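Local coordinates for malate dehydrogenase (Picrophilus torridus, PDB 4BGV), which probably catalyses the reversible, NAD-dependent oxidation of malate to oxaloacetate, a step of the tricarboxylic acid cycle, at residues Arg24-Ile29 with Met241-Val246; Arg144-Gly149 with Ile278-Asn283. All coordinates share one frame; numbering follows the deposited sequence. Where two conformers were deposited one is given.

Contact 1 of 2, residues Arg24-Ile29 with Met241-Val246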
loop_
_atom_site.group_PDB
_atom_site.type_symbol
_atom_site.label_atom_id
_atom_site.label_comp_id
_atom_site.label_asym_id
_atom_site.label_seq_id
_atom_site.Cartn_x
_atom_site.Cartn_y
_atom_site.Cartn_z
ATOM N N ARG A 24 -2.461 3.027 -7.535
ATOM C CA ARG A 24 -1.565 3.911 -6.800
ATOM C C ARG A 24 -2.246 5.230 -6.445
ATOM O O ARG A 24 -1.622 6.132 -5.875
ATOM C CB ARG A 24 -0.277 4.138 -7.600
ATOM C CG ARG A 24 0.489 2.822 -7.796
ATOM C CD ARG A 24 1.681 2.980 -8.730
ATOM N NE ARG A 24 2.806 3.730 -8.164
ATOM C CZ ARG A 24 3.761 3.176 -7.418
ATOM N NH1 ARG A 24 3.674 1.886 -7.098
ATOM N NH2 ARG A 24 4.788 3.902 -6.957
ATOM N N GLN A 25 -3.530 5.320 -6.771
ATOM C CA GLN A 25 -4.369 6.468 -6.390
ATOM C C GLN A 25 -3.802 7.814 -6.840
ATOM O O GLN A 25 -3.868 8.827 -6.119
ATOM C CB GLN A 25 -4.663 6.422 -4.882
ATOM C CG GLN A 25 -5.359 5.120 -4.505
ATOM C CD GLN A 25 -5.803 5.018 -3.048
ATOM O OE1 GLN A 25 -5.712 5.970 -2.280
ATOM N NE2 GLN A 25 -6.296 3.842 -2.673
ATOM N N THR A 26 -3.276 7.827 -8.061
ATOM C CA THR A 26 -2.557 8.996 -8.554
ATOM C C THR A 26 -3.479 10.187 -8.795
ATOM O O THR A 26 -3.113 11.326 -8.501
ATOM C CB THR A 26 -1.739 8.654 -9.807
ATOM O OG1 THR A 26 -0.926 7.510 -9.515
ATOM C CG2 THR A 26 -0.829 9.826 -10.222
ATOM N N GLY A 27 -4.678 9.926 -9.317
ATOM C CA GLY A 27 -5.636 10.988 -9.581
ATOM C C GLY A 27 -6.771 10.438 -10.419
ATOM O O GLY A 27 -6.804 9.249 -10.686
ATOM N N ASP A 28 -7.698 11.299 -10.820
ATOM C CA ASP A 28 -8.756 10.878 -11.741
ATOM C C ASP A 28 -8.140 10.538 -13.088
ATOM O O ASP A 28 -7.139 11.132 -13.493
ATOM C CB ASP A 28 -9.795 11.986 -11.897
ATOM C CG ASP A 28 -10.523 12.286 -10.592
ATOM O OD1 ASP A 28 -10.788 11.340 -9.813
ATOM O OD2 ASP A 28 -10.831 13.468 -10.343
ATOM N N ILE A 29 -8.735 9.583 -13.791
ATOM C CA ILE A 29 -8.123 9.073 -15.005
ATOM C C ILE A 29 -9.145 9.071 -16.129
ATOM O O ILE A 29 -10.193 8.431 -16.016
ATOM C CB ILE A 29 -7.617 7.649 -14.773
ATOM C CG1 ILE A 29 -6.526 7.638 -13.692
ATOM C CG2 ILE A 29 -7.041 7.053 -16.058
ATOM C CD1 ILE A 29 -6.636 6.463 -12.770
ATOM N N MET A 241 6.804 7.600 -13.559
ATOM C CA MET A 241 7.089 8.915 -14.151
ATOM C C MET A 241 5.908 9.869 -13.955
ATOM O O MET A 241 6.090 11.011 -13.536
ATOM C CB MET A 241 7.379 8.796 -15.645
ATOM C CG MET A 241 8.701 8.108 -15.965
ATOM S SD MET A 241 8.814 7.564 -17.691
ATOM C CE MET A 241 8.855 9.126 -18.585
ATOM N N VAL A 242 4.701 9.392 -14.259
ATOM C CA VAL A 242 3.511 10.235 -14.143
ATOM C C VAL A 242 3.291 10.713 -12.695
ATOM O O VAL A 242 3.020 11.901 -12.441
ATOM C CB VAL A 242 2.252 9.479 -14.617
ATOM C CG1 VAL A 242 0.984 10.316 -14.359
ATOM C CG2 VAL A 242 2.385 9.091 -16.105
ATOM N N GLU A 243 3.417 9.798 -11.740
ATOM C CA GLU A 243 3.151 10.170 -10.347
ATOM C C GLU A 243 4.229 11.131 -9.818
ATOM O O GLU A 243 3.960 11.943 -8.923
ATOM C CB GLU A 243 3.012 8.921 -9.455
ATOM C CG GLU A 243 4.329 8.259 -9.132
ATOM C CD GLU A 243 4.170 6.953 -8.370
ATOM O OE1 GLU A 243 3.027 6.465 -8.227
ATOM O OE2 GLU A 243 5.197 6.422 -7.916
ATOM N N SER A 244 5.443 11.064 -10.365
ATOM C CA SER A 244 6.478 12.005 -9.932
ATOM C C SER A 244 6.103 13.429 -10.340
ATOM O O SER A 244 6.423 14.392 -9.637
ATOM C CB SER A 244 7.868 11.641 -10.484
ATOM O OG SER A 244 8.891 12.401 -9.831
ATOM N N ILE A 245 5.447 13.575 -11.484
ATOM C CA ILE A 245 4.943 14.904 -11.876
ATOM C C ILE A 245 3.757 15.333 -11.007
ATOM O O ILE A 245 3.776 16.408 -10.370
ATOM C CB ILE A 245 4.491 14.931 -13.354
ATOM C CG1 ILE A 245 5.654 14.553 -14.267
ATOM C CG2 ILE A 245 3.965 16.333 -13.735
ATOM C CD1 ILE A 245 5.275 14.442 -15.732
ATOM N N VAL A 246 2.726 14.493 -10.988
ATOM C CA VAL A 246 1.482 14.798 -10.275
ATOM C C VAL A 246 1.724 15.088 -8.802
ATOM O O VAL A 246 1.182 16.049 -8.234
ATOM C CB VAL A 246 0.457 13.647 -10.434
ATOM C CG1 VAL A 246 -0.742 13.837 -9.518
ATOM C CG2 VAL A 246 0.011 13.552 -11.895
HETATM O O HOH W 1 0.533 7.819 -7.202
HETATM O O HOH W 2 1.306 6.039 -10.340
#

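Contact 2 of 2, residues Arg144-Gly149 with Ile278-Asn283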
loop_
_atom_site.group_PDB
_atom_site.type_symbol
_atom_site.label_atom_id
_atom_site.label_comp_id
_atom_site.label_asym_id
_atom_site.label_seq_id
_atom_site.Cartn_x
_atom_site.Cartn_y
_atom_site.Cartn_z
ATOM N N ARG A 144 8.312 20.416 -20.450
ATOM C CA ARG A 144 7.065 19.833 -19.945
ATOM C C ARG A 144 6.720 18.533 -20.658
ATOM O O ARG A 144 5.654 17.952 -20.435
ATOM C CB ARG A 144 5.905 20.841 -20.037
ATOM C CG ARG A 144 6.191 22.083 -19.201
ATOM C CD ARG A 144 5.288 23.267 -19.543
ATOM N NE ARG A 144 3.955 23.142 -18.966
ATOM C CZ ARG A 144 3.651 23.411 -17.698
ATOM N NH1 ARG A 144 4.599 23.799 -16.855
ATOM N NH2 ARG A 144 2.391 23.280 -17.269
ATOM N N ILE A 145 7.650 18.064 -21.489
ATOM C CA ILE A 145 7.464 16.831 -22.247
ATOM C C ILE A 145 8.602 15.864 -21.922
ATOM O O ILE A 145 9.779 16.227 -22.024
ATOM C CB ILE A 145 7.478 17.111 -23.778
ATOM C CG1 ILE A 145 6.409 18.152 -24.141
ATOM C CG2 ILE A 145 7.247 15.835 -24.557
ATOM C CD1 ILE A 145 6.557 18.740 -25.566
ATOM N N ILE A 146 8.256 14.647 -21.512
ATOM C CA ILE A 146 9.277 13.609 -21.303
ATOM C C ILE A 146 8.870 12.294 -21.971
ATOM O O ILE A 146 7.688 12.008 -22.103
ATOM C CB ILE A 146 9.574 13.376 -19.795
ATOM C CG1 ILE A 146 8.324 12.929 -19.042
ATOM C CG2 ILE A 146 10.113 14.659 -19.157
ATOM C CD1 ILE A 146 8.588 12.687 -17.528
ATOM N N GLY A 147 9.860 11.503 -22.392
ATOM C CA GLY A 147 9.603 10.246 -23.066
ATOM C C GLY A 147 10.016 9.027 -22.247
ATOM O O GLY A 147 11.049 9.038 -21.580
ATOM N N LEU A 148 9.201 7.978 -22.287
ATOM C CA LEU A 148 9.539 6.722 -21.619
ATOM C C LEU A 148 10.771 6.107 -22.266
ATOM O O LEU A 148 10.827 5.959 -23.473
ATOM C CB LEU A 148 8.384 5.718 -21.722
ATOM C CG LEU A 148 8.759 4.316 -21.247
ATOM C CD1 LEU A 148 8.970 4.268 -19.722
ATOM C CD2 LEU A 148 7.715 3.272 -21.714
ATOM N N GLY A 149 11.752 5.740 -21.459
ATOM C CA GLY A 149 12.897 5.026 -21.982
ATOM C C GLY A 149 13.564 4.295 -20.845
ATOM O O GLY A 149 13.290 3.111 -20.605
ATOM N N ILE A 278 17.061 12.688 -15.388
ATOM C CA ILE A 278 16.357 13.925 -15.074
ATOM C C ILE A 278 15.678 13.864 -13.701
ATOM O O ILE A 278 15.327 12.783 -13.228
ATOM C CB ILE A 278 15.297 14.279 -16.148
ATOM C CG1 ILE A 278 14.253 13.163 -16.287
ATOM C CG2 ILE A 278 15.968 14.619 -17.494
ATOM C CD1 ILE A 278 13.021 13.597 -17.074
ATOM N N LYS A 279 15.523 15.027 -13.063
ATOM C CA LYS A 279 14.666 15.152 -11.883
ATOM C C LYS A 279 13.259 15.500 -12.377
ATOM O O LYS A 279 13.079 16.483 -13.089
ATOM C CB LYS A 279 15.173 16.259 -10.941
ATOM C CG LYS A 279 14.355 16.355 -9.641
ATOM C CD LYS A 279 14.619 17.648 -8.850
ATOM C CE LYS A 279 16.087 17.828 -8.541
ATOM N NZ LYS A 279 16.326 18.931 -7.543
ATOM N N ILE A 280 12.273 14.683 -12.013
ATOM C CA ILE A 280 10.904 14.840 -12.503
ATOM C C ILE A 280 10.020 15.448 -11.423
ATOM O O ILE A 280 9.842 14.858 -10.360
ATOM C CB ILE A 280 10.304 13.486 -12.904
ATOM C CG1 ILE A 280 11.213 12.771 -13.903
ATOM C CG2 ILE A 280 8.888 13.680 -13.498
ATOM C CD1 ILE A 280 10.763 11.364 -14.222
ATOM N N GLY A 281 9.475 16.625 -11.689
ATOM C CA GLY A 281 8.642 17.291 -10.701
ATOM C C GLY A 281 7.383 17.874 -11.299
ATOM O O GLY A 281 7.055 17.592 -12.462
ATOM N N LYS A 282 6.694 18.721 -10.523
ATOM C CA LYS A 282 5.422 19.294 -10.968
ATOM C C LYS A 282 5.557 20.149 -12.226
ATOM O O LYS A 282 4.573 20.380 -12.926
ATOM C CB LYS A 282 4.747 20.099 -9.848
ATOM C CG LYS A 282 5.634 21.160 -9.211
ATOM C CD LYS A 282 4.873 21.919 -8.119
ATOM C CE LYS A 282 5.811 22.731 -7.236
ATOM N NZ LYS A 282 6.639 23.691 -8.020
ATOM N N ASN A 283 6.770 20.618 -12.517
ATOM C CA ASN A 283 6.970 21.431 -13.714
ATOM C C ASN A 283 7.472 20.626 -14.925
ATOM O O ASN A 283 7.773 21.200 -15.975
ATOM C CB ASN A 283 7.940 22.596 -13.445
ATOM C CG ASN A 283 7.448 23.545 -12.364
ATOM O OD1 ASN A 283 8.208 23.931 -11.477
ATOM N ND2 ASN A 283 6.185 23.930 -12.438
HETATM O O HOH W 3 7.363 23.872 -16.680
HETATM O O HOH W 4 3.217 23.129 -14.293
#

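Contact 1 of 2, residues Arg24-Ile29 with Met241-Val246
Arg24 and Glu243 form a two-pronged salt bridge. The guanidinium comes side-on: NE of Arg24 bonds to OE1 of Glu243 at 2.7 Å, and NH2 of Arg24 bonds to OE2 of Glu243, also at 2.7 Å. Both bonds are nearly straight. The two flat groups are close to coplanar, 29° apart. OE2 of Glu243 uses its syn lone pair; OE1 is met on the syn side but from out of the carboxylate plane. The bend at chi3 (72°) brings NE to the acid, and chi4 turns NH2 beside it. Arg249 also pairs with OE2, so the buried carboxylate has two positive partners. A lysine in place of Arg24 cannot bond to both oxygens side-on, and the carboxylate would probably be less firmly oriented, left to Arg249 and the waters.

Water 1 joins the backbone O of Arg24, OG1 of Thr26 and OE1 of Glu243. Water 2 bridges the same OG1 and OE1.

The van der Waals part centres on Thr26. Its CG2 lies 4.0 Å from CA of Glu243 and 4.0 Å from CB of Val246. CG1 of Val246 rests 3.6 Å from the backbone O of Thr26.

Arg24-Ile29 runs from the end of helix 12-23, closed by a Schellman motif at Gln25, into strand 28-33. Trp53 of a second subunit packs on Arg24. Helix 232-246 packs against this turn and also covers strands 78-81 and 119-122.

Contact 2 of 2, residues Arg144-Gly149 with Ile278-Asn283
The edge strand 145-147 of the parallel Rossmann sheet meets strand 272-281 of the C-terminal domain here, through isoleucine side chains at one end and an arginine, waters and backbone oxygens at the other. No direct hydrogen bond joins the two segments.

The apolar half centres on Ile146. Its CG2 branch meets CD1 of Ile278 at 3.7 Å. Its other branch ends in CD1, which lies 4.2 Å from CG2 of Ile280 and at the same distance from CD1 of Ile280. The two branches thus serve different partners. In Ile146, CG1 sits between the backbone N and the carbonyl carbon (chi1 60°), which leaves CG2 beside the backbone N. Ile278 has the same first torsion, and its extended chain carries CD1 to the CG2 methyl of Ile146. Both isoleucine pairs cross at a slant.

In the strand order of the NAD-binding domain, 145-147 is the last of six parallel strands, bonded through its backbone to strand 119-122. Strand 272-281 is the middle one of a three-stranded antiparallel sheet. Val285 of the neighbouring strand 284-288 touches both Ile146 and Ile278, and Met241 of helix 232-246 also packs on Ile146.

The polar half lies at the other end. CG of Arg144 passes 3.7 Å from the backbone O of Asn283. The guanidinium is linked to that oxygen through water 3, which lies in its plane at the edge. This water accepts from NH1 of Arg144 at 2.8 Å and donates to O of Asn283 at 2.8 Å. Water 4 accepts from the same NH1 and makes a weak bond to O of Lys282. NH2 of Arg144 is held by the backbone O of Glu117.

Both contacts join the NAD-binding domain to the C-terminal domain, and both are largely buried. Contact 2 lies nearer the centre of the chain, about 9 Å from it against about 14 Å for contact 1 (centre to centre). Their chemistry differs. Contact 1 combines a direct charge pair and two waters with the packing of Thr26 on the helix, within reach of a second subunit. Contact 2 has an apolar core of isoleucines and a water-mediated polar edge, where Asn283 is exposed. Helix 232-246 ties them together. OG of Ser244 probably hydrogen-bonds to O of Ile280 at 2.7 Å, and Ile245 packs on Ile280. Met241 reaches the backbone of Gly147.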